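Local coordinates for protein 2-hydroxyhepta-2,4-diene-1,7-dioate isomerase (Corynebacterium glutamicum, PDB 4DBF) that binds magnesium and probably acts as an oxaloacetate decarboxylase of the fumarylacetoacetate hydrolase (FAH) family, to which isomerase activity is also ascribed, at residues V133-E138 / E263-G268; N166-R171 / D187-I192; G268-I273 / G282-D287. All blocks are in the same frame, centred on the assembly; numbering follows the deposited sequence.

Running from the N terminus, the chain first enters contact 1 with strand 133-143. It turns back as strand 159-170, which pairs with 133-143, and then makes two short helices before contact 2 closes a small loop by joining 166-171 to 187-192. Contact 2 thus falls wholly within the much longer excursion that contact 1 ends at 263-268. Gly268 is shared with contact 3, a hairpin that follows in series, pairing 268-273 with 282-287. The magnesium ion bridges contacts 1 and 2, since Glu136 and Glu138 of one and Asp167 of the other bind it. Phe135 and Asn166 both pack on Ile271, tying the metal-bearing strands to the five-stranded sheet of contact 3.

Contact 1 of 3, residues V133-E138 / E263-G268; sequences VEFEGE and EAMVDG. With MG (magnesium ion), chain C.
Glu134 and Ala264 bring the two backbones to a CA-CA distance of 4.5 Å, and one hydrogen bond joins them beside this pair, from Met265 N to Val133 O (2.8 Å). The donor lies nearly on the extension of the carbonyl, with a C=O...N angle of 162°. The same oxygen also receives a CA-H...O contact from Ala264. A water extends the link by accepting from Val133 N and donating to Met265 O. Met265 is the main side chain of the contact. SD stands 5.2 Å from the centroid of the Phe135 ring, an oblique Met-aromatic contact, and also touches Phe135 CB, while CG sits at the edge of the ring near its plane. The bend at the thioether (chi3 -62°) turns the terminal methyl toward Val133, with CE 4.1 Å from Val133 CG1. Segment 133-138 belongs to a strand of the FAH-family domain that carries two of the three carboxylates of the metal site. Just beyond Phe135, Glu136 OE1 (2.2 Å) and Glu138 OE2 (2.1 Å) bind the magnesium ion, with three waters and Asp167 completing six ligands. One of these waters also donates to Glu138 OE1. Nearer the loop, Glu134 CG, beside its backbone N (chi1 -59°), lies 3.6 Å from Glu263 O, and the extended chain beyond it leads to a carboxylate held by a salt bridge to Arg171 and by Thr262 N. Arg171 also pairs with Glu136, so that a second-shell cation probably helps to position a metal ligand. Glu263 turns its own carboxylate to Lys223.

Contact 2 of 3, residues N166-R171 / D187-I192; sequences NDVSSR and DTFGPI. With MG (magnesium ion), chain C.
An inverse gamma turn centred on Asp167 breaks strand 159-170 where Asn166 and Val168 meet Pro191 and Phe189, and it presents the Asp167 carboxylate to the magnesium site. Asn166 N donates to Pro191 O (2.9 Å, 165° at the hydrogen), and Val168 N to Phe189 O (3.1 Å, more bent at 145°). Val168 N also makes the weak bond to Asn166 O that closes the turn. On the far side of the turn from the second segment, Asp167 OD2 binds the metal at 2.2 Å. Lys112 pairs with OD1 of the same carboxylate and also reaches Phe189 O, which relates the metal ligand to the carbonyl that receives Val168 N. Ser169 OG donates to Asp167 O (2.8 Å), approaching from above the carbonyl plane. The apolar side of the contact is built on Val168, whose two methyls part to different neighbours. CG1 stands over the centre of the Phe189 ring, 3.7 Å from the centroid and 11° off the normal, a clear CH-pi contact. CG2 rests against Pro191 CD at 3.8 Å. Pro191 in turn packs its ring on CB of Asn166 (CD-CB 4.0 Å), whose amide oxygen accepts from Glu136 N. Helices 171-177, which starts at Arg171 and is N-capped by Ser170, and 181-185 connect the two segments. Strand 133-143 runs along the other side of 166-170, and Ile124 of strand 124-126 covers Val168, Phe189 and Pro191.

Contact 3 of 3, residues G268-I273 / G282-D287; sequences GDYIEI and GNPVVD
Tyr270 lies across the neighbouring strand and spans Gly282 to Pro284. Asn283 O sits 3.5 Å above one face of its ring, displaced toward the rim, while CD1 touches Pro284 CB at 4.0 Å and OH comes within 3.2 Å of Gly282 CA. Swung away from its backbone N (chi1 -174°), the ring lies over the partner backbone, with its hydroxyl end at Gly282, where there is no side chain in the way. Beneath it, Ile271 and Asn283 form a hydrogen-bonded pair, with Ile271 N to Asn283 O at 2.9 Å and Asn283 N to Ile271 O at 2.8 Å. The pairing continues through Val285 N to Asp269 O (2.9 Å) and Gly268 N to Val285 O (2.8 Å). On the face opposite Tyr270, Ile271 CG2 approaches Val285 CG2 at 4.3 Å, with Met265 packing on both residues. Farther out, the Tyr270 hydroxyl is hydrogen-bonded to Glu121, and Asp269 OD2 to Val266 N in the preceding loop. Strand 209-216 flanks 270-275 and strand 124-126 flanks 279-287. Strands 270-273 and 282-287 run in directions 160° apart; their alternating hydrogen-bonded and non-hydrogen-bonded pairs are characteristic of an antiparallel beta hairpin, here two interior strands of a five-stranded mixed sheet.

Contact 1 of 3, residues V133-E138 / E263-G268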
ATOM      1  N   VAL A 133     -12.611  -3.793 -17.994  1.00 24.40           N
ATOM      2  CA  VAL A 133     -12.214  -2.738 -17.084  1.00 24.32           C
ATOM      3  C   VAL A 133     -13.303  -1.723 -16.875  1.00 23.74           C
ATOM      4  O   VAL A 133     -13.656  -1.005 -17.769  1.00 26.35           O
ATOM      5  CB  VAL A 133     -10.960  -2.042 -17.580  1.00 23.83           C
ATOM      6  CG1 VAL A 133     -10.567  -0.910 -16.687  1.00 22.92           C
ATOM      7  CG2 VAL A 133      -9.847  -3.018 -17.731  1.00 24.99           C
ATOM      8  N   GLU A 134     -13.829  -1.692 -15.672  1.00 23.39           N
ATOM      9  CA  GLU A 134     -14.891  -0.777 -15.303  1.00 23.38           C
ATOM     10  C   GLU A 134     -14.409   0.336 -14.377  1.00 24.99           C
ATOM     11  O   GLU A 134     -13.457   0.188 -13.696  1.00 24.02           O
ATOM     12  CB  GLU A 134     -16.057  -1.523 -14.648  1.00 24.48           C
ATOM     13  CG  GLU A 134     -16.653  -2.592 -15.535  1.00 25.70           C
ATOM     14  CD  GLU A 134     -17.886  -3.265 -14.985  1.00 31.41           C
ATOM     15  OE1 GLU A 134     -18.191  -3.150 -13.825  1.00 31.93           O
ATOM     16  OE2 GLU A 134     -18.563  -3.901 -15.760  1.00 34.03           O
ATOM     17  N   PHE A 135     -15.129   1.427 -14.371  1.00 23.40           N
ATOM     18  CA  PHE A 135     -14.889   2.516 -13.480  1.00 24.90           C
ATOM     19  C   PHE A 135     -15.812   2.398 -12.290  1.00 24.39           C
ATOM     20  O   PHE A 135     -16.760   1.699 -12.327  1.00 24.39           O
ATOM     21  CB  PHE A 135     -15.199   3.806 -14.184  1.00 23.87           C
ATOM     22  CG  PHE A 135     -16.615   3.922 -14.592  1.00 26.29           C
ATOM     23  CD1 PHE A 135     -17.552   4.392 -13.724  1.00 28.72           C
ATOM     24  CD2 PHE A 135     -17.020   3.501 -15.827  1.00 28.31           C
ATOM     25  CE1 PHE A 135     -18.853   4.471 -14.092  1.00 30.43           C
ATOM     26  CE2 PHE A 135     -18.320   3.598 -16.207  1.00 29.06           C
ATOM     27  CZ  PHE A 135     -19.234   4.084 -15.334  1.00 30.97           C
ATOM     28  N   GLU A 136     -15.507   3.127 -11.248  1.00 23.26           N
ATOM     29  CA  GLU A 136     -16.405   3.231 -10.132  1.00 22.75           C
ATOM     30  C   GLU A 136     -16.205   4.604  -9.530  1.00 22.29           C
ATOM     31  O   GLU A 136     -15.172   4.875  -9.059  1.00 22.36           O
ATOM     32  CB  GLU A 136     -16.098   2.201  -9.055  1.00 23.43           C
ATOM     33  CG  GLU A 136     -15.922   0.767  -9.469  1.00 28.21           C
ATOM     34  CD  GLU A 136     -15.822  -0.183  -8.297  1.00 30.06           C
ATOM     35  OE1 GLU A 136     -15.168   0.127  -7.342  1.00 27.81           O
ATOM     36  OE2 GLU A 136     -16.385  -1.250  -8.360  1.00 31.62           O
ATOM     37  N   GLY A 137     -17.206   5.446  -9.561  1.00 23.37           N
ATOM     38  CA  GLY A 137     -17.105   6.729  -8.925  1.00 21.46           C
ATOM     39  C   GLY A 137     -17.356   6.651  -7.451  1.00 21.61           C
ATOM     40  O   GLY A 137     -18.340   6.141  -7.049  1.00 20.46           O
ATOM     41  N   GLU A 138     -16.451   7.205  -6.664  1.00 20.37           N
ATOM     42  CA  GLU A 138     -16.549   7.146  -5.233  1.00 20.47           C
ATOM     43  C   GLU A 138     -16.178   8.418  -4.540  1.00 19.41           C
ATOM     44  O   GLU A 138     -15.335   9.127  -4.960  1.00 20.13           O
ATOM     45  CB  GLU A 138     -15.721   5.998  -4.638  1.00 20.21           C
ATOM     46  CG  GLU A 138     -15.722   4.745  -5.455  1.00 22.21           C
ATOM     47  CD  GLU A 138     -15.172   3.508  -4.764  1.00 25.44           C
ATOM     48  OE1 GLU A 138     -14.874   3.485  -3.609  1.00 24.37           O
ATOM     49  OE2 GLU A 138     -15.057   2.517  -5.425  1.00 26.74           O
ATOM     50  N   GLU A 263     -19.877  -0.244 -16.159  1.00 33.33           N
ATOM     51  CA  GLU A 263     -19.826  -0.453 -17.604  1.00 33.58           C
ATOM     52  C   GLU A 263     -18.354  -0.549 -18.036  1.00 32.53           C
ATOM     53  O   GLU A 263     -17.516   0.271 -17.614  1.00 31.73           O
ATOM     54  CB  GLU A 263     -20.530   0.676 -18.389  1.00 35.03           C
ATOM     55  CG  GLU A 263     -20.391   0.608 -19.956  1.00 39.27           C
ATOM     56  CD  GLU A 263     -21.386  -0.350 -20.647  1.00 48.58           C
ATOM     57  OE1 GLU A 263     -22.541  -0.545 -20.163  1.00 50.62           O
ATOM     58  OE2 GLU A 263     -21.001  -0.891 -21.711  1.00 50.50           O
ATOM     59  N   ALA A 264     -18.017  -1.502 -18.900  1.00 30.51           N
ATOM     60  CA  ALA A 264     -16.628  -1.592 -19.354  1.00 29.99           C
ATOM     61  C   ALA A 264     -16.179  -0.395 -20.213  1.00 29.74           C
ATOM     62  O   ALA A 264     -16.967   0.211 -20.951  1.00 29.77           O
ATOM     63  CB  ALA A 264     -16.352  -2.923 -20.087  1.00 29.94           C
ATOM     64  N   MET A 265     -14.902  -0.069 -20.100  1.00 27.87           N
ATOM     65  CA  MET A 265     -14.321   1.066 -20.779  1.00 29.03           C
ATOM     66  C   MET A 265     -13.287   0.484 -21.707  1.00 29.16           C
ATOM     67  O   MET A 265     -12.604  -0.484 -21.333  1.00 29.62           O
ATOM     68  CB  MET A 265     -13.583   1.934 -19.738  1.00 25.95           C
ATOM     69  CG  MET A 265     -14.490   2.555 -18.757  1.00 27.39           C
ATOM     70  SD  MET A 265     -13.508   3.723 -17.780  1.00 24.88           S
ATOM     71  CE  MET A 265     -12.292   2.811 -16.967  1.00 20.69           C
ATOM     72  N   VAL A 266     -13.120   1.103 -22.880  1.00 30.35           N
ATOM     73  CA  VAL A 266     -12.127   0.699 -23.856  1.00 30.03           C
ATOM     74  C   VAL A 266     -11.317   1.874 -24.400  1.00 29.68           C
ATOM     75  O   VAL A 266     -11.651   3.053 -24.198  1.00 28.16           O
ATOM     76  CB  VAL A 266     -12.757  -0.071 -25.080  1.00 31.78           C
ATOM     77  CG1 VAL A 266     -13.502  -1.395 -24.619  1.00 32.16           C
ATOM     78  CG2 VAL A 266     -13.678   0.883 -25.922  1.00 31.43           C
ATOM     79  N   ASP A 267     -10.250   1.545 -25.121  1.00 29.46           N
ATOM     80  CA  ASP A 267      -9.348   2.558 -25.666  1.00 31.05           C
ATOM     81  C   ASP A 267     -10.166   3.570 -26.446  1.00 30.32           C
ATOM     82  O   ASP A 267     -11.050   3.180 -27.164  1.00 29.73           O
ATOM     83  CB  ASP A 267      -8.298   1.885 -26.528  1.00 31.55           C
ATOM     84  CG  ASP A 267      -7.526   2.868 -27.331  1.00 36.10           C
ATOM     85  OD1 ASP A 267      -6.626   3.529 -26.783  1.00 37.43           O
ATOM     86  OD2 ASP A 267      -7.867   3.005 -28.519  1.00 41.27           O
ATOM     87  N   GLY A 268      -9.922   4.871 -26.246  1.00 31.05           N
ATOM     88  CA  GLY A 268     -10.778   5.919 -26.860  1.00 30.01           C
ATOM     89  C   GLY A 268     -11.893   6.545 -26.030  1.00 30.75           C
ATOM     90  O   GLY A 268     -12.312   7.676 -26.324  1.00 29.87           O
TER
HETATM   91 MG    MG C 401     -14.725   0.412  -5.244  1.00 25.88          MG
HETATM   92  O   HOH W   1     -12.438  -3.081 -20.899  1.00 27.77           O
HETATM   93  O   HOH W   2     -14.121   0.893  -3.227  1.00 21.08           O
HETATM   94  O   HOH W   3     -14.641  -1.577  -4.703  1.00 23.74           O
HETATM   95  O   HOH W   4     -16.743   0.302  -4.944  1.00 29.01           O

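Contact 2 of 3, residues N166-R171 / D187-I192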
ATOM      1  N   ASN A 166     -11.785   7.487  -8.845  1.00 20.55           N
ATOM      2  CA  ASN A 166     -12.346   6.544  -9.816  1.00 20.72           C
ATOM      3  C   ASN A 166     -11.637   5.213  -9.488  1.00 20.12           C
ATOM      4  O   ASN A 166     -10.419   5.070  -9.748  1.00 21.54           O
ATOM      5  CB  ASN A 166     -12.070   7.054 -11.268  1.00 19.55           C
ATOM      6  CG  ASN A 166     -12.775   6.228 -12.290  1.00 20.33           C
ATOM      7  OD1 ASN A 166     -13.195   5.095 -11.983  1.00 20.54           O
ATOM      8  ND2 ASN A 166     -12.908   6.750 -13.517  1.00 22.36           N
ATOM      9  N   ASP A 167     -12.340   4.261  -8.862  1.00 18.76           N
ATOM     10  CA  ASP A 167     -11.698   2.998  -8.437  1.00 19.97           C
ATOM     11  C   ASP A 167     -11.798   2.050  -9.660  1.00 19.84           C
ATOM     12  O   ASP A 167     -12.709   1.204  -9.747  1.00 21.30           O
ATOM     13  CB  ASP A 167     -12.439   2.454  -7.196  1.00 19.87           C
ATOM     14  CG  ASP A 167     -11.918   1.123  -6.714  1.00 21.54           C
ATOM     15  OD1 ASP A 167     -10.815   0.677  -7.087  1.00 22.36           O
ATOM     16  OD2 ASP A 167     -12.628   0.468  -5.924  1.00 22.70           O
ATOM     17  N   VAL A 168     -10.851   2.185 -10.574  1.00 17.64           N
ATOM     18  CA  VAL A 168     -10.913   1.481 -11.874  1.00 17.32           C
ATOM     19  C   VAL A 168     -10.561   0.037 -11.554  1.00 18.32           C
ATOM     20  O   VAL A 168      -9.687  -0.185 -10.744  1.00 18.93           O
ATOM     21  CB  VAL A 168      -9.869   2.083 -12.811  1.00 17.06           C
ATOM     22  CG1 VAL A 168      -9.811   1.307 -14.108  1.00 19.04           C
ATOM     23  CG2 VAL A 168     -10.238   3.606 -13.078  1.00 17.50           C
ATOM     24  N   SER A 169     -11.259  -0.924 -12.164  1.00 18.90           N
ATOM     25  CA  SER A 169     -11.178  -2.324 -11.779  1.00 20.83           C
ATOM     26  C   SER A 169     -11.352  -3.214 -13.046  1.00 20.84           C
ATOM     27  O   SER A 169     -12.369  -3.035 -13.761  1.00 21.27           O
ATOM     28  CB  SER A 169     -12.392  -2.658 -10.865  1.00 21.50           C
ATOM     29  OG  SER A 169     -12.667  -1.572  -9.922  1.00 26.62           O
ATOM     30  N   SER A 170     -10.400  -4.117 -13.286  1.00 20.96           N
ATOM     31  CA  SER A 170     -10.571  -5.172 -14.324  1.00 23.10           C
ATOM     32  C   SER A 170     -11.469  -6.244 -13.702  1.00 22.17           C
ATOM     33  O   SER A 170     -11.020  -6.971 -12.802  1.00 20.73           O
ATOM     34  CB  SER A 170      -9.230  -5.811 -14.670  1.00 23.01           C
ATOM     35  OG  SER A 170      -9.422  -6.980 -15.511  1.00 26.92           O
ATOM     36  N   ARG A 171     -12.722  -6.337 -14.127  1.00 22.05           N
ATOM     37  CA  ARG A 171     -13.623  -7.358 -13.536  1.00 22.97           C
ATOM     38  C   ARG A 171     -13.162  -8.773 -13.829  1.00 23.62           C
ATOM     39  O   ARG A 171     -13.361  -9.685 -13.037  1.00 21.96           O
ATOM     40  CB  ARG A 171     -15.037  -7.207 -14.077  1.00 24.28           C
ATOM     41  CG  ARG A 171     -15.626  -5.856 -13.834  1.00 24.19           C
ATOM     42  CD  ARG A 171     -15.784  -5.497 -12.318  1.00 26.97           C
ATOM     43  NE  ARG A 171     -16.510  -4.261 -12.167  1.00 28.32           N
ATOM     44  CZ  ARG A 171     -16.467  -3.478 -11.073  1.00 28.32           C
ATOM     45  NH1 ARG A 171     -15.696  -3.794 -10.054  1.00 25.55           N
ATOM     46  NH2 ARG A 171     -17.110  -2.331 -11.056  1.00 26.76           N
ATOM     47  N   ASP A 187      -1.029   0.404 -12.531  1.00 18.71           N
ATOM     48  CA  ASP A 187      -0.704   1.806 -12.680  1.00 20.31           C
ATOM     49  C   ASP A 187      -1.855   2.552 -13.407  1.00 19.80           C
ATOM     50  O   ASP A 187      -2.351   2.086 -14.366  1.00 20.89           O
ATOM     51  CB  ASP A 187       0.587   2.002 -13.483  1.00 20.67           C
ATOM     52  CG  ASP A 187       1.847   1.611 -12.752  1.00 23.90           C
ATOM     53  OD1 ASP A 187       1.833   1.170 -11.644  1.00 20.32           O
ATOM     54  OD2 ASP A 187       2.888   1.729 -13.374  1.00 26.85           O
ATOM     55  N   THR A 188      -2.204   3.721 -12.914  1.00 18.95           N
ATOM     56  CA  THR A 188      -3.254   4.614 -13.411  1.00 19.86           C
ATOM     57  C   THR A 188      -4.717   4.196 -13.078  1.00 20.17           C
ATOM     58  O   THR A 188      -5.653   4.931 -13.411  1.00 18.61           O
ATOM     59  CB  THR A 188      -3.196   5.011 -14.946  1.00 20.55           C
ATOM     60  OG1 THR A 188      -3.668   3.895 -15.713  1.00 23.12           O
ATOM     61  CG2 THR A 188      -1.757   5.493 -15.389  1.00 21.43           C
ATOM     62  N   PHE A 189      -4.875   3.070 -12.350  1.00 19.06           N
ATOM     63  CA  PHE A 189      -6.223   2.603 -12.059  1.00 20.16           C
ATOM     64  C   PHE A 189      -6.824   3.323 -10.823  1.00 20.91           C
ATOM     65  O   PHE A 189      -7.881   2.929 -10.351  1.00 19.39           O
ATOM     66  CB  PHE A 189      -6.196   1.085 -11.817  1.00 19.36           C
ATOM     67  CG  PHE A 189      -6.315   0.317 -13.061  1.00 21.86           C
ATOM     68  CD1 PHE A 189      -5.872   0.884 -14.266  1.00 18.99           C
ATOM     69  CD2 PHE A 189      -6.977  -0.925 -13.064  1.00 21.21           C
ATOM     70  CE1 PHE A 189      -6.031   0.168 -15.472  1.00 21.73           C
ATOM     71  CE2 PHE A 189      -7.133  -1.651 -14.241  1.00 21.72           C
ATOM     72  CZ  PHE A 189      -6.634  -1.129 -15.462  1.00 21.71           C
ATOM     73  N   GLY A 190      -6.164   4.384 -10.332  1.00 21.25           N
ATOM     74  CA  GLY A 190      -6.784   5.210  -9.278  1.00 19.75           C
ATOM     75  C   GLY A 190      -6.752   6.719  -9.583  1.00 19.33           C
ATOM     76  O   GLY A 190      -6.199   7.490  -8.784  1.00 19.74           O
ATOM     77  N   PRO A 191      -7.396   7.167 -10.644  1.00 19.50           N
ATOM     78  CA  PRO A 191      -7.554   8.647 -10.675  1.00 20.31           C
ATOM     79  C   PRO A 191      -8.194   9.308  -9.427  1.00 19.60           C
ATOM     80  O   PRO A 191      -9.149   8.761  -8.852  1.00 20.21           O
ATOM     81  CB  PRO A 191      -8.421   8.904 -11.872  1.00 21.17           C
ATOM     82  CG  PRO A 191      -8.312   7.596 -12.712  1.00 21.54           C
ATOM     83  CD  PRO A 191      -8.165   6.500 -11.713  1.00 18.62           C
ATOM     84  N   ILE A 192      -7.620  10.409  -8.989  1.00 17.24           N
ATOM     85  CA  ILE A 192      -8.118  11.184  -7.869  1.00 18.59           C
ATOM     86  C   ILE A 192      -8.116  12.693  -8.154  1.00 19.82           C
ATOM     87  O   ILE A 192      -7.213  13.177  -8.752  1.00 19.37           O
ATOM     88  CB  ILE A 192      -7.307  10.927  -6.606  1.00 17.94           C
ATOM     89  CG1 ILE A 192      -7.315   9.464  -6.255  1.00 20.94           C
ATOM     90  CG2 ILE A 192      -7.878  11.660  -5.447  1.00 23.65           C
ATOM     91  CD1 ILE A 192      -6.312   9.106  -5.201  1.00 29.13           C
TER
HETATM   92 MG    MG C 401     -14.725   0.412  -5.244  1.00 25.88          MG
HETATM   93  O   HOH W   3     -14.641  -1.577  -4.703  1.00 23.74           O
HETATM   94  O   HOH W   2     -14.121   0.893  -3.227  1.00 21.08           O
HETATM   95  O   HOH W   4     -16.743   0.302  -4.944  1.00 29.01           O

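Contact 3 of 3, residues G268-I273 / G282-D287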
ATOM      1  N   GLY A 268      -9.922   4.871 -26.246  1.00 31.05           N
ATOM      2  CA  GLY A 268     -10.778   5.919 -26.860  1.00 30.01           C
ATOM      3  C   GLY A 268     -11.893   6.545 -26.030  1.00 30.75           C
ATOM      4  O   GLY A 268     -12.312   7.676 -26.324  1.00 29.87           O
ATOM      5  N   ASP A 269     -12.428   5.814 -25.039  1.00 28.95           N
ATOM      6  CA  ASP A 269     -13.509   6.318 -24.207  1.00 28.88           C
ATOM      7  C   ASP A 269     -12.994   7.468 -23.372  1.00 28.82           C
ATOM      8  O   ASP A 269     -11.766   7.732 -23.284  1.00 26.66           O
ATOM      9  CB  ASP A 269     -14.061   5.222 -23.240  1.00 27.81           C
ATOM     10  CG  ASP A 269     -14.776   4.105 -23.988  1.00 33.16           C
ATOM     11  OD1 ASP A 269     -14.965   4.280 -25.250  1.00 35.94           O
ATOM     12  OD2 ASP A 269     -15.143   3.075 -23.362  1.00 29.99           O
ATOM     13  N   TYR A 270     -13.948   8.126 -22.719  1.00 28.85           N
ATOM     14  CA  TYR A 270     -13.616   9.132 -21.755  1.00 27.31           C
ATOM     15  C   TYR A 270     -14.589   8.902 -20.620  1.00 27.04           C
ATOM     16  O   TYR A 270     -15.754   8.648 -20.861  1.00 28.63           O
ATOM     17  CB  TYR A 270     -13.824  10.541 -22.325  1.00 27.83           C
ATOM     18  CG  TYR A 270     -13.344  11.652 -21.406  1.00 26.01           C
ATOM     19  CD1 TYR A 270     -12.000  12.071 -21.410  1.00 28.81           C
ATOM     20  CD2 TYR A 270     -14.220  12.269 -20.531  1.00 25.60           C
ATOM     21  CE1 TYR A 270     -11.558  13.108 -20.528  1.00 27.84           C
ATOM     22  CE2 TYR A 270     -13.794  13.340 -19.679  1.00 30.55           C
ATOM     23  CZ  TYR A 270     -12.467  13.725 -19.686  1.00 28.62           C
ATOM     24  OH  TYR A 270     -12.082  14.756 -18.861  1.00 29.97           O
ATOM     25  N   ILE A 271     -14.110   9.016 -19.385  1.00 24.95           N
ATOM     26  CA  ILE A 271     -14.949   8.806 -18.209  1.00 24.57           C
ATOM     27  C   ILE A 271     -14.916  10.019 -17.258  1.00 24.46           C
ATOM     28  O   ILE A 271     -13.858  10.526 -16.938  1.00 24.35           O
ATOM     29  CB  ILE A 271     -14.554   7.444 -17.455  1.00 23.37           C
ATOM     30  CG1 ILE A 271     -15.433   7.203 -16.221  1.00 26.51           C
ATOM     31  CG2 ILE A 271     -13.085   7.385 -16.983  1.00 23.36           C
ATOM     32  CD1 ILE A 271     -16.917   6.948 -16.493  1.00 25.78           C
ATOM     33  N   GLU A 272     -16.075  10.486 -16.827  1.00 24.95           N
ATOM     34  CA  GLU A 272     -16.104  11.647 -15.968  1.00 26.80           C
ATOM     35  C   GLU A 272     -16.992  11.359 -14.770  1.00 27.22           C
ATOM     36  O   GLU A 272     -18.213  11.129 -14.925  1.00 26.90           O
ATOM     37  CB  GLU A 272     -16.647  12.847 -16.736  1.00 27.41           C
ATOM     38  CG  GLU A 272     -16.646  14.171 -15.991  1.00 30.55           C
ATOM     39  CD  GLU A 272     -17.191  15.276 -16.894  1.00 37.87           C
ATOM     40  OE1 GLU A 272     -18.402  15.281 -17.169  1.00 40.05           O
ATOM     41  OE2 GLU A 272     -16.406  16.121 -17.329  1.00 40.17           O
ATOM     42  N   ILE A 273     -16.408  11.439 -13.574  1.00 25.06           N
ATOM     43  CA  ILE A 273     -17.218  11.255 -12.394  1.00 25.38           C
ATOM     44  C   ILE A 273     -17.633  12.645 -11.918  1.00 25.99           C
ATOM     45  O   ILE A 273     -16.786  13.561 -11.873  1.00 25.21           O
ATOM     46  CB  ILE A 273     -16.406  10.556 -11.229  1.00 24.00           C
ATOM     47  CG1 ILE A 273     -15.669   9.257 -11.696  1.00 25.43           C
ATOM     48  CG2 ILE A 273     -17.289  10.330  -9.978  1.00 24.32           C
ATOM     49  CD1 ILE A 273     -16.554   8.207 -12.256  1.00 26.96           C
ATOM     50  N   GLY A 282     -12.439  13.779 -14.697  1.00 24.45           N
ATOM     51  CA  GLY A 282     -12.524  13.208 -16.079  1.00 23.40           C
ATOM     52  C   GLY A 282     -11.182  12.598 -16.455  1.00 22.93           C
ATOM     53  O   GLY A 282     -10.135  13.161 -16.110  1.00 23.22           O
ATOM     54  N   ASN A 283     -11.199  11.446 -17.139  1.00 22.03           N
ATOM     55  CA  ASN A 283      -9.965  10.828 -17.639  1.00 22.94           C
ATOM     56  C   ASN A 283     -10.224  10.148 -18.973  1.00 23.46           C
ATOM     57  O   ASN A 283     -11.234   9.435 -19.147  1.00 22.53           O
ATOM     58  CB  ASN A 283      -9.414   9.763 -16.648  1.00 22.37           C
ATOM     59  CG  ASN A 283      -8.968  10.374 -15.321  1.00 23.14           C
ATOM     60  OD1 ASN A 283      -7.779  10.732 -15.130  1.00 25.55           O
ATOM     61  ND2 ASN A 283      -9.897  10.492 -14.407  1.00 17.29           N
ATOM     62  N   PRO A 284      -9.278  10.325 -19.919  1.00 24.29           N
ATOM     63  CA  PRO A 284      -9.376   9.541 -21.110  1.00 24.83           C
ATOM     64  C   PRO A 284      -8.878   8.125 -20.868  1.00 24.34           C
ATOM     65  O   PRO A 284      -8.117   7.841 -19.910  1.00 25.65           O
ATOM     66  CB  PRO A 284      -8.513  10.331 -22.124  1.00 24.78           C
ATOM     67  CG  PRO A 284      -7.392  10.874 -21.251  1.00 27.01           C
ATOM     68  CD  PRO A 284      -8.082  11.194 -19.907  1.00 25.73           C
ATOM     69  N   VAL A 285      -9.354   7.215 -21.695  1.00 24.10           N
ATOM     70  CA  VAL A 285      -8.952   5.819 -21.600  1.00 25.20           C
ATOM     71  C   VAL A 285      -8.110   5.403 -22.824  1.00 26.60           C
ATOM     72  O   VAL A 285      -8.500   5.678 -23.979  1.00 27.31           O
ATOM     73  CB  VAL A 285     -10.199   4.919 -21.484  1.00 24.72           C
ATOM     74  CG1 VAL A 285      -9.810   3.429 -21.355  1.00 25.00           C
ATOM     75  CG2 VAL A 285     -11.121   5.399 -20.260  1.00 24.37           C
ATOM     76  N   VAL A 286      -7.003   4.714 -22.572  1.00 27.28           N
ATOM     77  CA  VAL A 286      -6.128   4.206 -23.625  1.00 28.90           C
ATOM     78  C   VAL A 286      -5.646   2.775 -23.400  1.00 30.57           C
ATOM     79  O   VAL A 286      -5.602   2.312 -22.271  1.00 30.61           O
ATOM     80  CB  VAL A 286      -4.903   5.147 -23.883  1.00 28.56           C
ATOM     81  CG1 VAL A 286      -5.364   6.575 -24.103  1.00 31.31           C
ATOM     82  CG2 VAL A 286      -3.891   5.125 -22.753  1.00 26.61           C
ATOM     83  N   ASP A 287      -5.268   2.059 -24.480  1.00 31.91           N
ATOM     84  CA  ASP A 287      -4.602   0.774 -24.317  1.00 33.97           C
ATOM     85  C   ASP A 287      -3.168   1.073 -23.899  1.00 34.46           C
ATOM     86  O   ASP A 287      -2.526   1.949 -24.483  1.00 34.68           O
ATOM     87  CB  ASP A 287      -4.629  -0.042 -25.619  1.00 35.04           C
ATOM     88  CG  ASP A 287      -6.031  -0.499 -26.021  1.00 39.77           C
ATOM     89  OD1 ASP A 287      -6.351  -0.425 -27.251  1.00 41.56           O
ATOM     90  OD2 ASP A 287      -6.846  -0.914 -25.136  1.00 43.98           O
TER